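Local coordinates for protein endoglucanase (Ruminococcus champanellensis, PDB 6WQV) that probably hydrolyses beta-1,4-linked glucan chains of cellulose and, as a broad-specificity family 5 endoglucanase, related polysaccharides such as xylan, at residues A[46-50]-A[93-99]; A[122-128]-A[162-168]; A[186-190]-A[224-229]. All blocks are in the same frame, centred on the assembly; numbering follows the deposited sequence.

Contact 1: A[46-50]-A[93-99]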
loop_
_atom_site.group_PDB
_atom_site.type_symbol
_atom_site.label_atom_id
_atom_site.label_comp_id
_atom_site.label_asym_id
_atom_site.label_seq_id
_atom_site.Cartn_x
_atom_site.Cartn_y
_atom_site.Cartn_z
ATOM N N PRO A 46 -2.186 -8.110 -19.909
ATOM C CA PRO A 46 -2.455 -8.274 -18.469
ATOM C C PRO A 46 -1.807 -9.519 -17.885
ATOM O O PRO A 46 -1.245 -9.460 -16.784
ATOM C CB PRO A 46 -3.989 -8.302 -18.398
ATOM C CG PRO A 46 -4.420 -7.462 -19.596
ATOM C CD PRO A 46 -3.398 -7.766 -20.680
ATOM N N ALA A 47 -1.836 -10.637 -18.608
ATOM C CA ALA A 47 -1.252 -11.864 -18.078
ATOM C C ALA A 47 0.267 -11.758 -18.001
ATOM O O ALA A 47 0.880 -12.231 -17.035
ATOM C CB ALA A 47 -1.678 -13.059 -18.931
ATOM N N GLN A 48 0.894 -11.139 -19.002
ATOM C CA GLN A 48 2.346 -10.978 -18.970
ATOM C C GLN A 48 2.786 -10.142 -17.777
ATOM O O GLN A 48 3.820 -10.421 -17.160
ATOM C CB GLN A 48 2.833 -10.354 -20.278
ATOM C CG GLN A 48 2.815 -11.323 -21.441
ATOM C CD GLN A 48 3.047 -10.667 -22.789
ATOM O OE1 GLN A 48 2.789 -9.476 -22.975
ATOM N NE2 GLN A 48 3.528 -11.447 -23.742
ATOM N N SER A 49 2.022 -9.101 -17.443
ATOM C CA SER A 49 2.352 -8.282 -16.281
ATOM C C SER A 49 2.141 -9.050 -14.981
ATOM O O SER A 49 3.031 -9.104 -14.125
ATOM C CB SER A 49 1.483 -7.023 -16.262
ATOM O OG SER A 49 1.782 -6.156 -17.339
ATOM N N GLU A 50 0.952 -9.635 -14.806
ATOM C CA GLU A 50 0.600 -10.216 -13.518
ATOM C C GLU A 50 1.547 -11.341 -13.126
ATOM O O GLU A 50 1.792 -11.549 -11.930
ATOM C CB GLU A 50 -0.851 -10.706 -13.557
ATOM C CG GLU A 50 -1.357 -11.277 -12.233
ATOM C CD GLU A 50 -2.872 -11.457 -12.171
ATOM O OE1 GLU A 50 -3.587 -11.054 -13.120
ATOM O OE2 GLU A 50 -3.353 -12.005 -11.149
ATOM N N ASP A 93 -5.427 0.881 -20.663
ATOM C CA ASP A 93 -5.856 -0.281 -21.432
ATOM C C ASP A 93 -7.083 -0.931 -20.805
ATOM O O ASP A 93 -7.086 -1.277 -19.621
ATOM C CB ASP A 93 -4.681 -1.264 -21.466
ATOM C CG ASP A 93 -4.949 -2.491 -22.302
ATOM O OD1 ASP A 93 -5.286 -2.343 -23.496
ATOM O OD2 ASP A 93 -4.786 -3.608 -21.766
ATOM N N GLU A 94 -8.129 -1.091 -21.619
ATOM C CA GLU A 94 -9.385 -1.645 -21.117
ATOM C C GLU A 94 -9.198 -3.044 -20.533
ATOM O O GLU A 94 -9.784 -3.367 -19.491
ATOM C CB GLU A 94 -10.421 -1.673 -22.238
ATOM C CG GLU A 94 -11.795 -2.119 -21.802
ATOM C CD GLU A 94 -12.506 -1.087 -20.951
ATOM O OE1 GLU A 94 -11.920 -0.012 -20.689
ATOM O OE2 GLU A 94 -13.654 -1.357 -20.546
ATOM N N ALA A 95 -8.418 -3.900 -21.203
ATOM C CA ALA A 95 -8.224 -5.256 -20.699
ATOM C C ALA A 95 -7.567 -5.240 -19.325
ATOM O O ALA A 95 -7.870 -6.082 -18.471
ATOM C CB ALA A 95 -7.381 -6.073 -21.678
ATOM N N TRP A 96 -6.661 -4.294 -19.094
ATOM C CA TRP A 96 -6.026 -4.184 -17.788
ATOM C C TRP A 96 -7.019 -3.718 -16.740
ATOM O O TRP A 96 -7.088 -4.276 -15.645
ATOM C CB TRP A 96 -4.871 -3.200 -17.865
ATOM C CG TRP A 96 -4.122 -3.040 -16.585
ATOM C CD1 TRP A 96 -4.040 -1.915 -15.810
ATOM C CD2 TRP A 96 -3.321 -4.031 -15.936
ATOM N NE1 TRP A 96 -3.241 -2.152 -14.721
ATOM C CE2 TRP A 96 -2.788 -3.447 -14.777
ATOM C CE3 TRP A 96 -3.007 -5.357 -16.229
ATOM C CZ2 TRP A 96 -1.956 -4.137 -13.909
ATOM C CZ3 TRP A 96 -2.184 -6.043 -15.371
ATOM C CH2 TRP A 96 -1.662 -5.434 -14.223
ATOM N N MET A 97 -7.785 -2.668 -17.056
ATOM C CA MET A 97 -8.778 -2.191 -16.104
ATOM C C MET A 97 -9.750 -3.303 -15.736
ATOM O O MET A 97 -10.128 -3.435 -14.568
ATOM C CB MET A 97 -9.510 -0.973 -16.670
ATOM C CG MET A 97 -10.449 -0.304 -15.676
ATOM S SD MET A 97 -9.602 0.545 -14.321
ATOM C CE MET A 97 -9.228 2.143 -15.036
ATOM N N ASN A 98 -10.136 -4.132 -16.718
ATOM C CA ASN A 98 -11.055 -5.236 -16.453
ATOM C C ASN A 98 -10.433 -6.244 -15.496
ATOM O O ASN A 98 -11.104 -6.743 -14.585
ATOM C CB ASN A 98 -11.448 -5.945 -17.752
ATOM C CG ASN A 98 -12.371 -5.121 -18.629
ATOM O OD1 ASN A 98 -12.939 -4.120 -18.193
ATOM N ND2 ASN A 98 -12.534 -5.545 -19.874
ATOM N N ARG A 99 -9.156 -6.569 -15.692
ATOM C CA ARG A 99 -8.508 -7.519 -14.792
ATOM C C ARG A 99 -8.379 -6.948 -13.387
ATOM O O ARG A 99 -8.612 -7.657 -12.398
ATOM C CB ARG A 99 -7.142 -7.931 -15.344
ATOM C CG ARG A 99 -6.385 -8.887 -14.438
ATOM C CD ARG A 99 -7.165 -10.159 -14.146
ATOM N NE ARG A 99 -6.414 -10.998 -13.218
ATOM C CZ ARG A 99 -6.932 -11.998 -12.509
ATOM N NH1 ARG A 99 -8.215 -12.303 -12.599
ATOM N NH2 ARG A 99 -6.150 -12.682 -11.686
#

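Contact 2: A[122-128]-A[162-168]. Unlike the reference sequence in segment 162-168: Gln164 (reference Glu). With GLC (alpha-D-glucopyranose), chain E.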
loop_
_atom_site.group_PDB
_atom_site.type_symbol
_atom_site.label_atom_id
_atom_site.label_comp_id
_atom_site.label_asym_id
_atom_site.label_seq_id
_atom_site.Cartn_x
_atom_site.Cartn_y
_atom_site.Cartn_z
ATOM N N ASN A 122 7.124 5.454 -10.588
ATOM C CA ASN A 122 8.175 6.444 -10.391
ATOM C C ASN A 122 8.900 6.844 -11.673
ATOM O O ASN A 122 9.617 7.852 -11.653
ATOM C CB ASN A 122 9.162 5.910 -9.352
ATOM C CG ASN A 122 8.463 5.263 -8.164
ATOM O OD1 ASN A 122 8.456 4.039 -8.023
ATOM N ND2 ASN A 122 7.872 6.082 -7.305
ATOM N N ASP A 123 8.732 6.116 -12.782
ATOM C CA ASP A 123 9.383 6.548 -14.016
ATOM C C ASP A 123 8.829 7.893 -14.464
ATOM O O ASP A 123 9.552 8.688 -15.070
ATOM C CB ASP A 123 9.236 5.528 -15.142
ATOM C CG ASP A 123 10.248 4.402 -15.050
ATOM O OD1 ASP A 123 11.072 4.408 -14.110
ATOM O OD2 ASP A 123 10.217 3.501 -15.919
ATOM N N TRP A 124 7.548 8.163 -14.177
ATOM C CA TRP A 124 6.953 9.465 -14.473
ATOM C C TRP A 124 6.552 10.267 -13.242
ATOM O O TRP A 124 6.500 11.495 -13.324
ATOM C CB TRP A 124 5.713 9.321 -15.374
ATOM C CG TRP A 124 4.582 8.547 -14.754
ATOM C CD1 TRP A 124 4.379 7.204 -14.844
ATOM C CD2 TRP A 124 3.493 9.061 -13.961
ATOM N NE1 TRP A 124 3.251 6.847 -14.157
ATOM C CE2 TRP A 124 2.686 7.966 -13.603
ATOM C CE3 TRP A 124 3.132 10.339 -13.512
ATOM C CZ2 TRP A 124 1.537 8.101 -12.825
ATOM C CZ3 TRP A 124 1.987 10.472 -12.740
ATOM C CH2 TRP A 124 1.203 9.361 -12.407
ATOM N N LEU A 125 6.305 9.615 -12.101
ATOM C CA LEU A 125 5.824 10.280 -10.884
ATOM C C LEU A 125 7.008 10.897 -10.136
ATOM O O LEU A 125 7.429 10.448 -9.066
ATOM C CB LEU A 125 5.061 9.284 -10.019
ATOM C CG LEU A 125 4.299 9.823 -8.809
ATOM C CD1 LEU A 125 3.049 10.571 -9.262
ATOM C CD2 LEU A 125 3.921 8.715 -7.823
ATOM N N ILE A 126 7.547 11.952 -10.730
ATOM C CA ILE A 126 8.802 12.564 -10.303
ATOM C C ILE A 126 8.506 13.808 -9.463
ATOM O O ILE A 126 7.897 14.760 -9.972
ATOM C CB ILE A 126 9.657 12.926 -11.525
ATOM C CG1 ILE A 126 10.016 11.659 -12.308
ATOM C CG2 ILE A 126 10.898 13.716 -11.120
ATOM C CD1 ILE A 126 10.453 11.943 -13.736
ATOM N N PRO A 127 8.963 13.868 -8.200
ATOM C CA PRO A 127 8.627 15.033 -7.347
ATOM C C PRO A 127 9.639 16.173 -7.439
ATOM O O PRO A 127 10.461 16.415 -6.543
ATOM C CB PRO A 127 8.593 14.423 -5.948
ATOM C CG PRO A 127 9.667 13.342 -6.016
ATOM C CD PRO A 127 9.611 12.786 -7.427
ATOM N N THR A 128 9.577 16.899 -8.550
ATOM C CA THR A 128 10.389 18.086 -8.764
ATOM C C THR A 128 9.497 19.184 -9.325
ATOM O O THR A 128 8.464 18.913 -9.949
ATOM C CB THR A 128 11.529 17.849 -9.766
ATOM O OG1 THR A 128 10.976 17.545 -11.055
ATOM C CG2 THR A 128 12.435 16.715 -9.307
ATOM N N MET A 162 -0.991 7.309 -4.146
ATOM C CA MET A 162 0.366 7.024 -4.582
ATOM C C MET A 162 0.946 6.020 -3.597
ATOM O O MET A 162 0.390 5.795 -2.518
ATOM C CB MET A 162 1.257 8.270 -4.564
ATOM C CG MET A 162 0.831 9.368 -5.507
ATOM S SD MET A 162 1.928 10.778 -5.401
ATOM C CE MET A 162 1.371 11.537 -3.885
ATOM N N ASN A 163 2.090 5.442 -3.955
ATOM C CA ASN A 163 2.736 4.453 -3.099
ATOM C C ASN A 163 3.910 5.036 -2.325
ATOM O O ASN A 163 3.782 5.320 -1.130
ATOM C CB ASN A 163 3.179 3.250 -3.926
ATOM C CG ASN A 163 3.847 2.180 -3.094
ATOM O OD1 ASN A 163 3.346 1.812 -2.034
ATOM N ND2 ASN A 163 4.991 1.696 -3.565
ATOM N N GLN A 164 5.052 5.196 -2.988
ATOM C CA GLN A 164 6.278 5.689 -2.358
ATOM C C GLN A 164 6.913 6.768 -3.222
ATOM O O GLN A 164 8.029 6.606 -3.722
ATOM C CB GLN A 164 7.265 4.547 -2.131
ATOM C CG GLN A 164 6.898 3.646 -0.999
ATOM C CD GLN A 164 8.022 2.715 -0.629
ATOM O OE1 GLN A 164 8.592 2.037 -1.486
ATOM N NE2 GLN A 164 8.377 2.699 0.653
ATOM N N PRO A 165 6.220 7.890 -3.422
ATOM C CA PRO A 165 6.801 8.968 -4.235
ATOM C C PRO A 165 8.119 9.440 -3.638
ATOM O O PRO A 165 8.233 9.653 -2.428
ATOM C CB PRO A 165 5.728 10.060 -4.183
ATOM C CG PRO A 165 5.011 9.814 -2.880
ATOM C CD PRO A 165 4.975 8.300 -2.757
ATOM N N ARG A 166 9.126 9.595 -4.493
ATOM C CA ARG A 166 10.474 9.830 -3.995
ATOM C C ARG A 166 11.378 10.269 -5.140
ATOM O O ARG A 166 10.987 10.256 -6.309
ATOM C CB ARG A 166 11.022 8.560 -3.343
ATOM C CG ARG A 166 11.296 7.450 -4.350
ATOM C CD ARG A 166 11.533 6.125 -3.665
ATOM N NE ARG A 166 11.842 5.049 -4.604
ATOM C CZ ARG A 166 10.929 4.289 -5.198
ATOM N NH1 ARG A 166 9.642 4.488 -4.969
ATOM N NH2 ARG A 166 11.309 3.321 -6.026
ATOM N N LEU A 167 12.597 10.673 -4.776
ATOM C CA LEU A 167 13.606 11.071 -5.755
ATOM C C LEU A 167 14.491 9.878 -6.078
ATOM O O LEU A 167 15.500 9.629 -5.419
ATOM C CB LEU A 167 14.460 12.200 -5.203
ATOM C CG LEU A 167 13.837 13.587 -5.169
ATOM C CD1 LEU A 167 14.791 14.508 -4.415
ATOM C CD2 LEU A 167 13.560 14.081 -6.574
ATOM N N VAL A 168 14.131 9.144 -7.128
ATOM C CA VAL A 168 14.863 7.930 -7.462
ATOM C C VAL A 168 16.277 8.293 -7.895
ATOM O O VAL A 168 16.479 9.178 -8.734
ATOM C CB VAL A 168 14.116 7.145 -8.550
ATOM C CG1 VAL A 168 14.896 5.907 -8.946
ATOM C CG2 VAL A 168 12.734 6.762 -8.054
HETATM C C1 GLC E . 7.996 -0.824 -0.629
HETATM C C2 GLC E . 7.270 -1.183 -1.912
HETATM C C3 GLC E . 7.136 -2.593 -2.301
HETATM C C4 GLC E . 8.438 -3.330 -2.094
HETATM C C5 GLC E . 8.752 -3.247 -0.619
HETATM C C6 GLC E . 9.913 -4.116 -0.168
HETATM O O1 GLC E . 7.237 -0.705 0.502
HETATM O O2 GLC E . 5.984 -0.494 -1.877
HETATM O O3 GLC E . 6.767 -2.611 -3.731
HETATM O O4 GLC E . 8.289 -4.679 -2.547
HETATM O O5 GLC E . 9.082 -1.840 -0.283
HETATM O O6 GLC E . 11.082 -3.730 -0.749
HETATM O O HOH W 1 5.962 4.942 -5.767
HETATM O O HOH W 2 6.897 2.285 -5.755
HETATM O O HOH W 3 8.430 8.639 -7.185
HETATM O O HOH W 4 10.400 9.362 -9.263
HETATM O O HOH W 5 9.579 1.579 -7.798
#

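Contact 3: A[186-190]-A[224-229]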
loop_
_atom_site.group_PDB
_atom_site.type_symbol
_atom_site.label_atom_id
_atom_site.label_comp_id
_atom_site.label_asym_id
_atom_site.label_seq_id
_atom_site.Cartn_x
_atom_site.Cartn_y
_atom_site.Cartn_z
ATOM N N ASN A 186 3.117 17.091 -1.644
ATOM C CA ASN A 186 1.875 17.625 -1.095
ATOM C C ASN A 186 0.921 18.050 -2.210
ATOM O O ASN A 186 -0.296 17.878 -2.094
ATOM C CB ASN A 186 2.147 18.790 -0.148
ATOM C CG ASN A 186 2.868 18.365 1.114
ATOM O OD1 ASN A 186 2.702 17.239 1.593
ATOM N ND2 ASN A 186 3.674 19.264 1.663
ATOM N N SER A 187 1.455 18.639 -3.285
ATOM C CA SER A 187 0.621 19.001 -4.428
ATOM C C SER A 187 0.008 17.766 -5.078
ATOM O O SER A 187 -1.176 17.764 -5.437
ATOM C CB SER A 187 1.458 19.773 -5.450
ATOM O OG SER A 187 0.701 20.127 -6.593
ATOM N N TYR A 188 0.808 16.711 -5.249
ATOM C CA TYR A 188 0.306 15.493 -5.879
ATOM C C TYR A 188 -0.809 14.859 -5.050
ATOM O O TYR A 188 -1.824 14.415 -5.603
ATOM C CB TYR A 188 1.451 14.496 -6.078
ATOM C CG TYR A 188 2.550 14.912 -7.049
ATOM C CD1 TYR A 188 2.387 15.973 -7.935
ATOM C CD2 TYR A 188 3.761 14.228 -7.077
ATOM C CE1 TYR A 188 3.405 16.339 -8.822
ATOM C CE2 TYR A 188 4.778 14.581 -7.964
ATOM C CZ TYR A 188 4.594 15.636 -8.831
ATOM O OH TYR A 188 5.588 16.012 -9.706
ATOM N N ASN A 189 -0.639 14.799 -3.724
ATOM C CA ASN A 189 -1.705 14.251 -2.887
ATOM C C ASN A 189 -2.962 15.112 -2.973
ATOM O O ASN A 189 -4.084 14.584 -2.993
ATOM C CB ASN A 189 -1.247 14.124 -1.433
ATOM C CG ASN A 189 -0.422 12.886 -1.183
ATOM O OD1 ASN A 189 -0.605 11.865 -1.845
ATOM N ND2 ASN A 189 0.490 12.967 -0.222
ATOM N N GLN A 190 -2.796 16.441 -3.012
ATOM C CA GLN A 190 -3.950 17.330 -3.121
ATOM C C GLN A 190 -4.681 17.109 -4.440
ATOM O O GLN A 190 -5.919 17.061 -4.480
ATOM C CB GLN A 190 -3.509 18.787 -2.989
ATOM C CG GLN A 190 -4.664 19.762 -3.008
ATOM C CD GLN A 190 -5.548 19.632 -1.780
ATOM O OE1 GLN A 190 -5.160 20.025 -0.678
ATOM N NE2 GLN A 190 -6.739 19.063 -1.963
ATOM N N ASP A 224 7.321 18.312 6.961
ATOM C CA ASP A 224 7.018 18.952 5.687
ATOM C C ASP A 224 5.734 18.446 5.049
ATOM O O ASP A 224 5.338 18.961 3.997
ATOM C CB ASP A 224 8.180 18.745 4.703
ATOM C CG ASP A 224 9.389 19.597 5.034
ATOM O OD1 ASP A 224 9.413 20.210 6.125
ATOM O OD2 ASP A 224 10.318 19.657 4.198
ATOM N N PHE A 225 5.084 17.442 5.646
ATOM C CA PHE A 225 3.857 16.873 5.115
ATOM C C PHE A 225 2.656 17.759 5.438
ATOM O O PHE A 225 2.513 18.254 6.554
ATOM C CB PHE A 225 3.642 15.478 5.722
ATOM C CG PHE A 225 2.371 14.798 5.275
ATOM C CD1 PHE A 225 2.321 14.103 4.082
ATOM C CD2 PHE A 225 1.231 14.840 6.067
ATOM C CE1 PHE A 225 1.157 13.483 3.672
ATOM C CE2 PHE A 225 0.068 14.221 5.658
ATOM C CZ PHE A 225 0.030 13.549 4.459
ATOM N N VAL A 226 1.784 17.936 4.445
ATOM C CA VAL A 226 0.521 18.654 4.598
ATOM C C VAL A 226 -0.601 17.710 4.172
ATOM O O VAL A 226 -0.623 17.243 3.029
ATOM C CB VAL A 226 0.498 19.933 3.740
ATOM C CG1 VAL A 226 -0.875 20.600 3.790
ATOM C CG2 VAL A 226 1.572 20.918 4.184
ATOM N N LEU A 227 -1.529 17.430 5.079
ATOM C CA LEU A 227 -2.685 16.621 4.694
ATOM C C LEU A 227 -3.537 17.420 3.714
ATOM O O LEU A 227 -3.814 18.601 3.968
ATOM C CB LEU A 227 -3.509 16.260 5.924
ATOM C CG LEU A 227 -4.520 15.121 5.775
ATOM C CD1 LEU A 227 -3.838 13.782 5.599
ATOM C CD2 LEU A 227 -5.459 15.129 6.984
ATOM N N PRO A 228 -3.963 16.830 2.594
ATOM C CA PRO A 228 -4.785 17.583 1.635
ATOM C C PRO A 228 -6.030 18.175 2.280
ATOM O O PRO A 228 -6.599 17.613 3.219
ATOM C CB PRO A 228 -5.171 16.531 0.588
ATOM C CG PRO A 228 -4.131 15.517 0.665
ATOM C CD PRO A 228 -3.633 15.487 2.091
ATOM N N THR A 229 -6.443 19.331 1.766
ATOM C CA THR A 229 -7.757 19.874 2.078
ATOM C C THR A 229 -8.812 19.044 1.359
ATOM O O THR A 229 -8.658 18.700 0.185
ATOM C CB THR A 229 -7.825 21.326 1.608
ATOM O OG1 THR A 229 -6.847 22.103 2.311
ATOM C CG2 THR A 229 -9.205 21.944 1.850
HETATM O O HOH W 6 0.518 15.529 1.172
HETATM O O HOH W 7 -1.498 18.217 0.468
#

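Contact 1: A[46-50]-A[93-99]
Pro46 and Glu50, one turn apart on the short helix 46-50, meet the first turns of helix 94-108, a helix of the (beta/alpha)8 barrel; helix 46-50 itself follows strand 26-29. The segment axes pass 10.5 Å apart at -55°. Apolar packing centres on Pro46. Its CG rests 3.9 Å from Ala95 CB, while its CA, 3.7 Å from Trp96 CE3, and its carbonyl O come up to the edge of the indole near the ring plane. Ser49 CB adds a contact 3.9 Å from Trp96 CZ3. The same indole stacks with the His83 ring and meets Trp80 nearly perpendicularly.

Just before helix 94-108, Asp93 is the N-cap, its OD2 accepting weakly from Trp96 N. The charged contact is a two-pronged salt bridge. With CG anti to the backbone N and the rest of the chain extended, Glu50 reaches Arg99 at about a right angle, carboxylate and guanidinium planes only 24° apart. Thr58 OG1 hydrogen-bonds Glu50 OE2, and Glu102 forms a salt bridge with Arg99 NH1. Both carboxylate oxygens use their syn lone pairs: Arg99 NE reaches Glu50 OE1 at 2.8 Å, and Arg99 NH2 meets Glu50 OE2 at 2.9 Å, almost straight at 171°.

Contact 2: A[122-128]-A[162-168]
Pro127 CD lies 3.1 Å from Arg166 O, a close C-H to carbonyl approach that joins the loops following strands 113-117 and 157-160 at the C-terminal, substrate-binding end of the TIM barrel. Nearby, Pro127 CG and Thr128 CG2 pack on Leu167 CD2. Deeper in, Leu125 CD2 sits 3.8 Å from Met162 SD. At the other end, the Asn122 amide lies across the Arg166 guanidinium, their planes 66° apart; Asn122 and Leu125 each also adopt a second conformer.

Water carries much of the polar contact. Asn122 ND2 donates to a water 2.7 Å away that also accepts from Gln164 N, and to a second water that accepts from Arg166 N. A third donates to Asn122 OD1 at 2.7 Å and accepts from Arg166 NH2. The guanidinium is held from its own loop: CG lies between backbone N and carbonyl carbon (chi1 69°), the chain runs out extended, and Arg166 NH1 donates to Gln164 O at 2.9 Å. Glu173 forms a salt bridge with Arg166 NE.

Further along, Asn163 ND2 donates to glucose O2 at 2.9 Å and 165°, while Arg75 NH2 hydrogen-bonds Asn163 OD1. Gln164 OE1 approaches glucose C1 to 3.0 Å. Gln164 replaces the glutamate of the natural sequence, in the Asn-Glu-Pro motif whose glutamate is the general acid/base in family 5. An amide in this place cannot serve as a proton donor as the glutamate would, so the anomeric end of the sugar is probably met by a neutral mimic of the catalytic residue.

Contact 3: A[186-190]-A[224-229]
Asn186 lays its amide against the backbone of Asp224 to Val226, gripping it with both ends. ND2 donates to Asp224 O at 2.9 Å, with the acceptor in the amide plane. OD1 receives Val226 N at 3.1 Å, but this donor stands above the carbonyl plane, 55° out of it, and does not follow a lone pair. CG is anti to its own carbonyl carbon, directing the amide outward from the helix to this strip of chain, and Val226 CG2 packs 3.7 Å from Asn186 ND2. With a leucine in its place, Val226 N and Asp224 O would probably both lose their side-chain mates, and the passing chain would be less firmly fixed to the helix.

One turn on, Gln190 spans the N-H and C=O of Thr229 with its amide. Thr229 N donates to Gln190 OE1 at 2.8 Å, on a lone pair in the carbonyl plane; Gln190 NE2 returns a bond to Thr229 O at 2.9 Å and 175°. The chain starts anti to the backbone N and bends at chi2 (67°), which turns the amide alongside Thr229. Between these two grips Pro228 CG touches Asn189 CB at 3.8 Å, and the Asn189 amide meets the Phe225 ring steeply, with ND2 4.0 Å from Phe225 CE1. Asn189 ND2 has its protein partner in Pro211 O and also donates to a water near Asn186 OD1 and Val226 O.

The contact thus ties barrel helix 179-197 to the connection between helix 219-223 and strand 236-241. Arg182 of helix 179-197 forms a salt bridge with Asp224. Phe225 and Asn189 reach inward to Val210 of strand 208-211, and Pro228 packs on Leu236 of strand 236-241.

How the contacts relate
The three contacts follow one another along the chain and lie at different places around one TIM barrel. Contacts 2 and 3 adjoin, their centres 14 Å apart: Tyr188 OH probably hydrogen-bonds Ile126 O at 2.6 Å, and Met162 packs on Tyr188, so helix 179-197 touches both loops of contact 2 as well as connection 224-229. Contact 1 stands apart, its centre about 23 Å from that of contact 2 and 30 Å from that of contact 3. Contact 2 alone supplies residues to the glycan pocket, Asn163 and Gln164. In contact 1 the Ser49 side chain is about 12 Å from a bound beta-D-glucopyranose.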